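PDB 4MLO: TCP pilus virulence regulatory protein from Vibrio cholerae, which acts as an AraC-family transcriptional activator, probably of virulence genes including those of the TCP pilus, and holds a palmitoleic acid in an internal pocket. Local coordinates for residues N23-N28 against R221-I226; N64-F69 against R214-S219; S227-G232 against K237-Q242; S243-V248 against S252-S257. All blocks are in the same frame, centred on the assembly; numbering follows the deposited sequence.

Interaction 1 (N23-N28 against R221-I226)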
# COMPACT_ATOMS: atom_id res chain seq x y z
N ASN A 23 5.29 -10.17 3.81
CA ASN A 23 6.20 -10.76 2.84
C ASN A 23 5.55 -10.71 1.47
O ASN A 23 4.54 -11.37 1.24
CB ASN A 23 6.54 -12.21 3.18
CG ASN A 23 7.53 -12.82 2.19
OD1 ASN A 23 8.63 -12.33 2.05
ND2 ASN A 23 7.14 -13.87 1.53
N ASN A 24 6.14 -9.95 0.54
CA ASN A 24 5.59 -9.85 -0.80
C ASN A 24 4.16 -9.32 -0.77
O ASN A 24 3.29 -9.77 -1.51
CB ASN A 24 5.70 -11.18 -1.54
CG ASN A 24 7.15 -11.48 -1.98
OD1 ASN A 24 8.01 -10.59 -1.95
ND2 ASN A 24 7.40 -12.73 -2.34
N LEU A 25 3.97 -8.27 0.03
CA LEU A 25 2.71 -7.53 0.09
C LEU A 25 2.67 -6.52 -1.05
O LEU A 25 3.43 -5.55 -1.05
CB LEU A 25 2.57 -6.82 1.44
CG LEU A 25 1.27 -6.03 1.66
CD1 LEU A 25 0.11 -7.03 1.78
CD2 LEU A 25 1.37 -5.06 2.86
N TYR A 26 1.74 -6.75 -1.99
CA TYR A 26 1.49 -5.84 -3.12
C TYR A 26 0.62 -4.68 -2.67
O TYR A 26 -0.45 -4.86 -2.08
CB TYR A 26 0.82 -6.59 -4.28
CG TYR A 26 0.33 -5.68 -5.39
CD1 TYR A 26 1.22 -5.13 -6.30
CD2 TYR A 26 -0.99 -5.35 -5.48
CE1 TYR A 26 0.75 -4.26 -7.29
CE2 TYR A 26 -1.45 -4.50 -6.41
CZ TYR A 26 -0.58 -3.94 -7.30
OH TYR A 26 -1.16 -3.08 -8.22
N ILE A 27 1.08 -3.47 -2.97
CA ILE A 27 0.41 -2.25 -2.52
C ILE A 27 -0.47 -1.83 -3.69
O ILE A 27 0.01 -1.29 -4.68
CB ILE A 27 1.41 -1.17 -2.12
CG1 ILE A 27 2.33 -1.68 -1.00
CG2 ILE A 27 0.67 0.04 -1.67
CD1 ILE A 27 1.60 -2.16 0.25
N ASN A 28 -1.79 -2.07 -3.57
CA ASN A 28 -2.73 -1.89 -4.67
C ASN A 28 -3.03 -0.42 -4.93
O ASN A 28 -3.37 -0.04 -6.06
CB ASN A 28 -4.04 -2.61 -4.35
CG ASN A 28 -4.98 -2.60 -5.52
OD1 ASN A 28 -4.71 -3.23 -6.51
ND2 ASN A 28 -6.09 -1.86 -5.42
N ARG A 221 -3.39 -10.95 -6.22
CA ARG A 221 -4.60 -11.65 -5.80
C ARG A 221 -4.83 -11.57 -4.29
O ARG A 221 -5.97 -11.46 -3.85
CB ARG A 221 -4.56 -13.11 -6.25
CG ARG A 221 -4.69 -13.27 -7.78
CD ARG A 221 -4.69 -14.74 -8.20
NE ARG A 221 -5.08 -14.84 -9.63
CZ ARG A 221 -4.73 -15.79 -10.47
NH1 ARG A 221 -3.96 -16.80 -10.10
NH2 ARG A 221 -5.15 -15.70 -11.74
N ILE A 222 -3.77 -11.58 -3.48
CA ILE A 222 -3.98 -11.41 -2.03
C ILE A 222 -4.53 -10.03 -1.73
O ILE A 222 -5.41 -9.85 -0.88
CB ILE A 222 -2.68 -11.69 -1.26
CG1 ILE A 222 -2.30 -13.18 -1.26
CG2 ILE A 222 -2.75 -11.19 0.23
CD1 ILE A 222 -3.33 -14.13 -0.66
N SER A 223 -3.98 -9.01 -2.37
CA SER A 223 -4.48 -7.69 -2.08
C SER A 223 -5.91 -7.52 -2.56
O SER A 223 -6.70 -6.82 -1.92
CB SER A 223 -3.51 -6.66 -2.65
OG SER A 223 -2.29 -6.75 -1.91
N TYR A 224 -6.31 -8.22 -3.64
CA TYR A 224 -7.71 -8.26 -4.03
C TYR A 224 -8.57 -8.90 -2.95
O TYR A 224 -9.64 -8.37 -2.59
CB TYR A 224 -7.81 -8.99 -5.38
CG TYR A 224 -9.14 -8.95 -6.07
CD1 TYR A 224 -10.10 -9.88 -5.80
CD2 TYR A 224 -9.37 -8.05 -7.11
CE1 TYR A 224 -11.33 -9.88 -6.47
CE2 TYR A 224 -10.61 -8.05 -7.77
CZ TYR A 224 -11.58 -8.96 -7.41
OH TYR A 224 -12.82 -9.01 -8.05
N SER A 225 -8.11 -10.01 -2.36
CA SER A 225 -8.89 -10.66 -1.30
C SER A 225 -9.04 -9.75 -0.08
O SER A 225 -10.08 -9.78 0.59
CB SER A 225 -8.23 -11.99 -0.90
OG SER A 225 -7.08 -11.88 -0.07
N ILE A 226 -8.00 -9.00 0.24
CA ILE A 226 -8.05 -8.06 1.35
C ILE A 226 -9.09 -7.00 1.07
O ILE A 226 -9.94 -6.69 1.90
CB ILE A 226 -6.65 -7.47 1.61
CG1 ILE A 226 -5.79 -8.53 2.28
CG2 ILE A 226 -6.72 -6.27 2.51
CD1 ILE A 226 -4.32 -8.21 2.24
O HOH W 1 -0.31 -8.77 -1.42
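Tyr26, at the end of an edge strand, comes within 6.3 Å of Ser223 on the long helix 213-230, measured CA to CA, so the strand's outer backbone meets one turn of helix. Ser223 carries the contact. Its hydroxyl donates to the strand backbone, with OG 2.6 Å from Tyr26 O. The bond bends at the acceptor, with a C=O...OG angle of 138°, and OG is tilted only 17° from the carbonyl plane. With OG beside its own backbone N and anti to the carbonyl carbon (chi1 -68°), the serine points its hydroxyl at the strand. Ser223 has a second deposited conformer, and this geometry belongs to one of the two.

A water completes a ring of bonds around the same residue pair. It accepts from Tyr26 N at 2.9 Å and donates to Ser223 OG, also at 2.9 Å, so both polar backbone groups of Tyr26 are engaged from the helix side. Beside the polar bond, Ser223 CB rests at the edge of the Tyr26 ring, 4.0 Å from CD2. Leu25 CD1 lies more loosely, 4.4 Å from Ser223 OG. Leu25 also touches the bound palmitoleic acid, so this strand end borders the ligand pocket.

The Tyr26 hydroxyl binds Asn64, and Asn28 OD1 takes a hydrogen bond from Lys179 on helix 170-180. Asn24 and Leu25 both face Gln67 in a G1 beta bulge. The contact thus sets the edge of the four-stranded cupin-like sheet, next to strand 66-73, against helix 213-230, whose Ile222 turns its end toward helix 248-259.

Interaction 2 (N64-F69 against R214-S219)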
# COMPACT_ATOMS: atom_id res chain seq x y z
N ASN A 64 1.95 -0.06 -6.26
CA ASN A 64 2.58 -1.08 -7.10
C ASN A 64 3.90 -1.56 -6.53
O ASN A 64 4.62 -2.32 -7.18
CB ASN A 64 2.78 -0.63 -8.55
CG ASN A 64 1.47 -0.41 -9.26
OD1 ASN A 64 0.51 -1.15 -9.07
ND2 ASN A 64 1.41 0.64 -10.06
N SER A 65 4.24 -1.18 -5.31
CA SER A 65 5.43 -1.72 -4.71
C SER A 65 5.12 -3.10 -4.13
O SER A 65 3.97 -3.46 -3.90
CB SER A 65 5.98 -0.79 -3.63
OG SER A 65 5.05 -0.61 -2.56
N ILE A 66 6.18 -3.86 -3.87
CA ILE A 66 6.09 -5.17 -3.24
C ILE A 66 6.88 -5.07 -1.94
O ILE A 66 8.11 -5.00 -1.96
CB ILE A 66 6.64 -6.29 -4.13
CG1 ILE A 66 5.85 -6.40 -5.43
CG2 ILE A 66 6.65 -7.64 -3.38
CD1 ILE A 66 4.40 -6.70 -5.26
N GLN A 67 6.16 -5.06 -0.82
CA GLN A 67 6.74 -4.75 0.47
C GLN A 67 7.17 -5.99 1.25
O GLN A 67 6.51 -7.03 1.21
CB GLN A 67 5.75 -3.94 1.30
CG GLN A 67 5.37 -2.59 0.69
CD GLN A 67 6.49 -1.57 0.79
OE1 GLN A 67 7.37 -1.70 1.62
NE2 GLN A 67 6.41 -0.51 -0.03
N ARG A 68 8.29 -5.85 1.97
CA ARG A 68 8.77 -6.84 2.94
C ARG A 68 9.21 -6.10 4.18
O ARG A 68 10.32 -5.55 4.21
CB ARG A 68 9.93 -7.66 2.37
CG ARG A 68 9.58 -8.42 1.13
CD ARG A 68 10.81 -9.04 0.46
NE ARG A 68 10.44 -9.53 -0.85
CZ ARG A 68 10.56 -8.85 -1.99
NH1 ARG A 68 11.08 -7.64 -2.04
NH2 ARG A 68 10.16 -9.43 -3.10
N PHE A 69 8.38 -6.10 5.23
CA PHE A 69 8.72 -5.35 6.42
C PHE A 69 7.97 -5.93 7.60
O PHE A 69 7.00 -6.67 7.44
CB PHE A 69 8.44 -3.85 6.28
CG PHE A 69 6.97 -3.47 6.25
CD1 PHE A 69 6.30 -3.41 5.04
CD2 PHE A 69 6.30 -3.08 7.40
CE1 PHE A 69 4.98 -3.01 4.99
CE2 PHE A 69 4.97 -2.69 7.36
CZ PHE A 69 4.31 -2.64 6.15
N ARG A 214 4.87 -15.97 -10.78
CA ARG A 214 3.84 -16.58 -9.94
C ARG A 214 3.67 -15.80 -8.65
O ARG A 214 2.53 -15.63 -8.17
CB ARG A 214 4.19 -18.03 -9.62
CG ARG A 214 3.16 -18.67 -8.68
CD ARG A 214 3.40 -20.15 -8.41
NE ARG A 214 4.73 -20.48 -7.92
CZ ARG A 214 5.16 -20.31 -6.67
NH1 ARG A 214 4.37 -19.76 -5.74
NH2 ARG A 214 6.40 -20.66 -6.35
N GLU A 215 4.77 -15.36 -8.04
CA GLU A 215 4.72 -14.58 -6.81
C GLU A 215 4.05 -13.23 -7.05
O GLU A 215 3.31 -12.74 -6.20
CB GLU A 215 6.14 -14.38 -6.23
CG GLU A 215 6.91 -15.69 -5.98
CD GLU A 215 8.37 -15.49 -5.58
OE1 GLU A 215 9.17 -14.88 -6.32
OE2 GLU A 215 8.76 -16.00 -4.51
N LEU A 216 4.31 -12.60 -8.21
CA LEU A 216 3.62 -11.35 -8.51
C LEU A 216 2.11 -11.56 -8.61
O LEU A 216 1.34 -10.79 -8.02
CB LEU A 216 4.12 -10.77 -9.82
CG LEU A 216 3.35 -9.52 -10.26
CD1 LEU A 216 3.57 -8.40 -9.27
CD2 LEU A 216 3.74 -9.10 -11.66
N ILE A 217 1.67 -12.54 -9.42
CA ILE A 217 0.22 -12.72 -9.60
C ILE A 217 -0.43 -13.05 -8.27
O ILE A 217 -1.46 -12.47 -7.91
CB ILE A 217 -0.07 -13.81 -10.64
CG1 ILE A 217 0.62 -13.47 -11.98
CG2 ILE A 217 -1.60 -14.03 -10.78
CD1 ILE A 217 0.16 -12.18 -12.63
N ASN A 218 0.20 -13.91 -7.49
CA ASN A 218 -0.37 -14.26 -6.20
C ASN A 218 -0.45 -13.05 -5.26
O ASN A 218 -1.44 -12.89 -4.53
CB ASN A 218 0.46 -15.36 -5.56
CG ASN A 218 0.17 -16.74 -6.13
OD1 ASN A 218 -0.82 -16.96 -6.80
ND2 ASN A 218 1.03 -17.69 -5.80
N SER A 219 0.55 -12.17 -5.31
CA SER A 219 0.54 -10.99 -4.45
C SER A 219 -0.60 -10.05 -4.81
O SER A 219 -1.27 -9.52 -3.93
CB SER A 219 1.91 -10.28 -4.49
OG SER A 219 2.11 -9.46 -5.65
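Ile66 reaches helix 213-230 with a single methyl: its CD1 lies 3.6 Å from Ser219 OG and 4.4 Å from Leu216 CD1. No hydrogen bond crosses between 64-69 and 214-219, and the nearest CA pair, Ile66 and Ser219, is still 8.1 Å apart, so the gap is spanned by the isoleucine's long branch. That branch, CG1, sits anti to the carbonyl carbon (chi1 -62°), which sends CD1 out from the strand toward the helix, while CG2 lies anti to the backbone N.

On the helix, the serine's hydroxyl has its own partner. Ser219 OG donates to Leu216 O one turn back at 2.8 Å, meeting the carbonyl at 122° and tilted 24° from its plane. In this deposited conformer, one of two, the polar hydrogen is spent inside the helix and the oxygen meets Ile66 as a packing surface. The two residues that receive the methyl are thereby tied to each other.

On either side of Ile66 in sequence, Gln67 NE2 donates to Ser65 OG at 2.9 Å, and a further bond from the same amide nitrogen goes to Asp113 O. Farther along, Arg68 NH2 and Glu215 OE1 carry opposite charges 6.4 Å apart, too far for a salt bridge; Arg68 binds Asn46 and Arg209 O.

Ile66 also packs on Asn24 and Tyr26 of the adjoining strand 19-26, while Leu216 leans on Met171 and Ile174 of helix 170-180. The contact therefore lies where two strands of the cupin-like sheet approach two helices of the C-terminal part.

Interaction 3 (S227-G232 against K237-Q242). With PAM (palmitoleic acid), chain E.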
# COMPACT_ATOMS: atom_id res chain seq x y z
N SER A 227 -9.09 -6.46 -0.17
CA SER A 227 -10.12 -5.51 -0.57
C SER A 227 -11.51 -6.09 -0.42
O SER A 227 -12.42 -5.39 0.05
CB SER A 227 -9.89 -5.07 -2.01
OG SER A 227 -8.73 -4.28 -2.10
N LEU A 228 -11.72 -7.36 -0.80
CA LEU A 228 -13.04 -7.97 -0.64
C LEU A 228 -13.42 -8.08 0.82
O LEU A 228 -14.58 -7.82 1.20
CB LEU A 228 -13.09 -9.35 -1.26
CG LEU A 228 -12.99 -9.51 -2.76
CD1 LEU A 228 -12.83 -10.96 -3.02
CD2 LEU A 228 -14.27 -8.99 -3.40
N MET A 229 -12.48 -8.48 1.67
CA MET A 229 -12.81 -8.57 3.08
C MET A 229 -13.12 -7.20 3.67
O MET A 229 -13.97 -7.09 4.56
CB MET A 229 -11.66 -9.25 3.83
CG MET A 229 -11.59 -10.72 3.43
SD MET A 229 -10.36 -11.68 4.35
CE MET A 229 -8.92 -11.52 3.31
N LYS A 230 -12.45 -6.16 3.19
CA LYS A 230 -12.75 -4.82 3.70
C LYS A 230 -14.14 -4.34 3.30
O LYS A 230 -14.66 -3.43 3.95
CB LYS A 230 -11.70 -3.82 3.22
CG LYS A 230 -10.36 -3.94 3.93
CD LYS A 230 -9.39 -2.91 3.38
CE LYS A 230 -8.12 -2.94 4.14
NZ LYS A 230 -7.31 -1.73 3.81
N THR A 231 -14.75 -4.92 2.27
CA THR A 231 -16.12 -4.56 1.92
C THR A 231 -17.15 -5.37 2.69
O THR A 231 -18.35 -5.17 2.47
CB THR A 231 -16.39 -4.74 0.42
OG1 THR A 231 -16.45 -6.13 0.09
CG2 THR A 231 -15.35 -4.03 -0.45
N GLY A 232 -16.73 -6.26 3.58
CA GLY A 232 -17.64 -7.07 4.38
C GLY A 232 -17.85 -8.50 3.92
O GLY A 232 -18.63 -9.23 4.55
N LYS A 237 -14.37 -19.40 1.42
CA LYS A 237 -14.30 -20.13 0.15
C LYS A 237 -14.66 -19.22 -1.01
O LYS A 237 -13.95 -19.17 -2.02
CB LYS A 237 -15.20 -21.37 0.20
CG LYS A 237 -15.03 -22.32 -1.01
CD LYS A 237 -16.00 -23.48 -0.89
CE LYS A 237 -15.82 -24.49 -1.99
NZ LYS A 237 -16.74 -25.65 -1.82
N GLN A 238 -15.72 -18.43 -0.87
CA GLN A 238 -16.06 -17.50 -1.93
C GLN A 238 -14.94 -16.49 -2.19
O GLN A 238 -14.64 -16.15 -3.34
CB GLN A 238 -17.36 -16.79 -1.60
CG GLN A 238 -17.85 -15.86 -2.68
CD GLN A 238 -19.30 -15.50 -2.52
OE1 GLN A 238 -20.14 -15.80 -3.37
NE2 GLN A 238 -19.62 -14.89 -1.40
N ILE A 239 -14.31 -15.99 -1.12
CA ILE A 239 -13.24 -15.02 -1.27
C ILE A 239 -12.10 -15.63 -2.08
O ILE A 239 -11.53 -15.01 -2.98
CB ILE A 239 -12.77 -14.54 0.12
CG1 ILE A 239 -13.87 -13.72 0.79
CG2 ILE A 239 -11.46 -13.74 0.06
CD1 ILE A 239 -13.70 -13.57 2.32
N ALA A 240 -11.73 -16.86 -1.73
CA ALA A 240 -10.61 -17.52 -2.40
C ALA A 240 -10.87 -17.63 -3.89
O ALA A 240 -9.99 -17.34 -4.70
CB ALA A 240 -10.39 -18.90 -1.82
N TYR A 241 -12.09 -18.00 -4.27
CA TYR A 241 -12.38 -18.23 -5.70
C TYR A 241 -12.58 -16.91 -6.44
O TYR A 241 -12.13 -16.77 -7.58
CB TYR A 241 -13.61 -19.15 -5.84
CG TYR A 241 -13.27 -20.63 -5.65
CD1 TYR A 241 -13.48 -21.27 -4.44
CD2 TYR A 241 -12.63 -21.36 -6.65
CE1 TYR A 241 -13.13 -22.60 -4.25
CE2 TYR A 241 -12.28 -22.69 -6.48
CZ TYR A 241 -12.52 -23.31 -5.27
OH TYR A 241 -12.16 -24.64 -5.08
N GLN A 242 -13.21 -15.93 -5.80
CA GLN A 242 -13.39 -14.63 -6.41
C GLN A 242 -12.04 -13.97 -6.70
O GLN A 242 -11.89 -13.22 -7.67
CB GLN A 242 -14.25 -13.75 -5.50
CG GLN A 242 -14.58 -12.38 -6.05
CD GLN A 242 -15.89 -12.31 -6.81
OE1 GLN A 242 -16.76 -13.17 -6.64
NE2 GLN A 242 -16.04 -11.27 -7.64
C1 PAM E . -4.47 -3.04 4.55
O1 PAM E . -5.21 -2.41 5.35
O2 PAM E . -4.43 -2.74 3.33
C2 PAM E . -3.63 -4.19 5.04
C3 PAM E . -2.13 -3.96 4.76
C4 PAM E . -1.66 -2.70 5.48
C5 PAM E . -0.17 -2.45 5.31
C6 PAM E . 0.23 -1.10 5.91
C7 PAM E . -0.01 -1.01 7.42
C8 PAM E . 0.94 -1.93 8.17
C9 PAM E . 0.67 -1.92 9.68
C10 PAM E . -0.35 -2.55 10.25
C11 PAM E . -1.40 -3.32 9.45
C12 PAM E . -1.98 -4.51 10.20
C13 PAM E . -2.72 -5.39 9.19
C14 PAM E . -2.97 -6.82 9.64
C15 PAM E . -1.68 -7.55 9.98
C16 PAM E . -1.82 -9.04 9.82
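Ile239 and Gln242 pack against Leu228 and Met229, joining the end of helix 213-230 to helix 236-242, which precedes helix 248-259 in the helix-turn-helix part of this AraC-family protein. Along 237-242, Lys237 comes first; it faces the later helix, touching Val248.

Ile239 points into the contact. Its CD1 lies 3.7 Å from Met229 CG, the two side chains crossing at about a right angle, and its CG2 is a looser 4.4 Å from Leu228 CD1. With CG1 anti to the carbonyl carbon (chi1 -68°), the two branches diverge, one to each residue of the opposing helix. Phe251 packs on Ile239 and on Ala240 from helix 248-259.

Gln242, exposed to solvent, comes last. Its aliphatic part is what touches: CG is 3.8 Å from Leu228 CD1, again nearly at right angles, although the residue has two deposited conformers.

Across from these residues, helix 213-230 ends in a Schellman motif at Gly232, which has positive phi and whose N bonds back to Met229 O. Leu228 O accepts from both Thr231 N and Thr231 OG1. Lys230 turns instead to the fatty acid, whose carboxylate is also bonded to Tyr12 and Lys31. Lys230 is extended beyond CG, which carries NZ to within 2.7 Å of palmitoleic acid O1, in a hydrogen bond.

Interaction 4 (S243-V248 against S252-S257)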
# COMPACT_ATOMS: atom_id res chain seq x y z
N SER A 243 -11.04 -14.24 -5.87
CA SER A 243 -9.75 -13.62 -6.00
C SER A 243 -8.83 -14.36 -6.95
O SER A 243 -7.69 -13.90 -7.13
CB SER A 243 -9.08 -13.58 -4.63
OG SER A 243 -9.88 -12.85 -3.71
N GLY A 244 -9.27 -15.46 -7.55
CA GLY A 244 -8.53 -16.13 -8.59
C GLY A 244 -7.64 -17.25 -8.15
O GLY A 244 -6.87 -17.78 -8.97
N PHE A 245 -7.74 -17.68 -6.89
CA PHE A 245 -6.97 -18.83 -6.43
C PHE A 245 -7.60 -20.16 -6.88
O PHE A 245 -8.83 -20.29 -7.04
CB PHE A 245 -6.82 -18.75 -4.91
CG PHE A 245 -5.96 -17.61 -4.48
CD1 PHE A 245 -4.57 -17.71 -4.58
CD2 PHE A 245 -6.50 -16.40 -4.05
CE1 PHE A 245 -3.75 -16.64 -4.21
CE2 PHE A 245 -5.69 -15.34 -3.66
CZ PHE A 245 -4.33 -15.45 -3.75
N ALA A 246 -6.75 -21.17 -7.03
CA ALA A 246 -7.19 -22.45 -7.57
C ALA A 246 -8.07 -23.19 -6.58
O ALA A 246 -8.92 -23.99 -6.98
CB ALA A 246 -5.98 -23.31 -7.93
N SER A 247 -7.89 -22.91 -5.29
CA SER A 247 -8.59 -23.61 -4.21
C SER A 247 -8.44 -22.77 -2.95
O SER A 247 -7.62 -21.84 -2.90
CB SER A 247 -8.02 -24.99 -3.95
OG SER A 247 -6.70 -24.85 -3.49
N VAL A 248 -9.24 -23.12 -1.93
CA VAL A 248 -9.15 -22.50 -0.61
C VAL A 248 -7.80 -22.77 0.03
O VAL A 248 -7.21 -21.89 0.67
CB VAL A 248 -10.29 -22.99 0.29
CG1 VAL A 248 -10.06 -22.53 1.74
CG2 VAL A 248 -11.58 -22.45 -0.25
N SER A 252 -5.27 -19.93 1.30
CA SER A 252 -4.85 -19.85 2.70
C SER A 252 -3.34 -19.88 2.84
O SER A 252 -2.76 -19.14 3.65
CB SER A 252 -5.45 -21.02 3.51
OG SER A 252 -6.86 -21.00 3.43
N THR A 253 -2.68 -20.74 2.06
CA THR A 253 -1.23 -20.88 2.14
C THR A 253 -0.51 -19.59 1.72
O THR A 253 0.40 -19.09 2.41
CB THR A 253 -0.79 -22.05 1.26
OG1 THR A 253 -1.39 -23.28 1.71
CG2 THR A 253 0.69 -22.22 1.38
N VAL A 254 -0.91 -19.02 0.59
CA VAL A 254 -0.33 -17.75 0.16
C VAL A 254 -0.66 -16.61 1.13
O VAL A 254 0.19 -15.75 1.38
CB VAL A 254 -0.80 -17.43 -1.28
CG1 VAL A 254 -0.22 -16.09 -1.72
CG2 VAL A 254 -0.38 -18.55 -2.22
N PHE A 255 -1.89 -16.56 1.68
CA PHE A 255 -2.28 -15.50 2.60
C PHE A 255 -1.42 -15.56 3.86
O PHE A 255 -0.89 -14.54 4.31
CB PHE A 255 -3.76 -15.62 2.92
CG PHE A 255 -4.34 -14.41 3.61
CD1 PHE A 255 -4.19 -14.23 4.97
CD2 PHE A 255 -4.98 -13.42 2.90
CE1 PHE A 255 -4.69 -13.13 5.60
CE2 PHE A 255 -5.49 -12.29 3.54
CZ PHE A 255 -5.33 -12.15 4.90
N LYS A 256 -1.24 -16.77 4.39
CA LYS A 256 -0.40 -16.98 5.57
C LYS A 256 1.05 -16.55 5.32
O LYS A 256 1.67 -15.95 6.19
CB LYS A 256 -0.46 -18.46 5.97
CG LYS A 256 -1.73 -18.85 6.64
CD LYS A 256 -1.87 -20.38 6.70
CE LYS A 256 -3.16 -20.77 7.37
NZ LYS A 256 -3.23 -22.25 7.58
N SER A 257 1.61 -16.88 4.15
CA SER A 257 2.97 -16.47 3.81
C SER A 257 3.10 -14.95 3.72
O SER A 257 4.11 -14.37 4.13
CB SER A 257 3.36 -17.12 2.47
OG SER A 257 4.61 -16.68 1.96
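Phe245 directs its ring at Val254, and the approach is oblique: ring atom CE1 lies 4.2 Å from Val254 CB. The phenylalanine belongs to the loop between helix 236-242 and helix 248-259, the turn of a helix-turn-helix, so its ring bridges from that turn to the second turn of the following helix. Arg221 and Ile222 of helix 213-230 pack on the same residue, and its ring also meets that of Phe251.

Val248 and Ser252 are related differently, one helical turn apart. Ser252 N donates to Val248 O at 2.8 Å, with an N-H...O angle of 167°. The side chain folds back to the same acceptor. Lying beside its own backbone N (chi1 -58°), Ser252 OG sits 2.9 Å from Val248 O and approaches from above the carbonyl plane, 40° out of it. Val248 CG1 flanks this hydroxyl at 3.9 Å.

Just before, Ser247 is the N-cap, its OG bonding to Tyr250 N, while Gly244 closes the preceding helix in a Schellman motif. Val248 O, near the helix start, takes both the N-H and the hydroxyl of Ser252, so that hydroxyl is spent within its own helix. The link from Phe245 of the turn to Val254 is, by contrast, apolar.

From the N terminus, the chain runs through the cupin-like part and returns to it by way of helix 213-230. Interaction 1 closes the larger loop, joining 23-28 to 221-226 across 192 residues, and interaction 2 is nested within it, joining 64-69 to 214-219. Their strands are neighbours in one sheet, and successive turns of the same helix serve both. Interactions 3 and 4 follow in series as short closures: the first joins the end of helix 213-230 to helix 236-242, the second ties the turn to helix 248-259. Arg221 and Ser225 touch Ser243, which links interactions 1 and 4, so helix 213-230 connects the sheet to the helix-turn-helix.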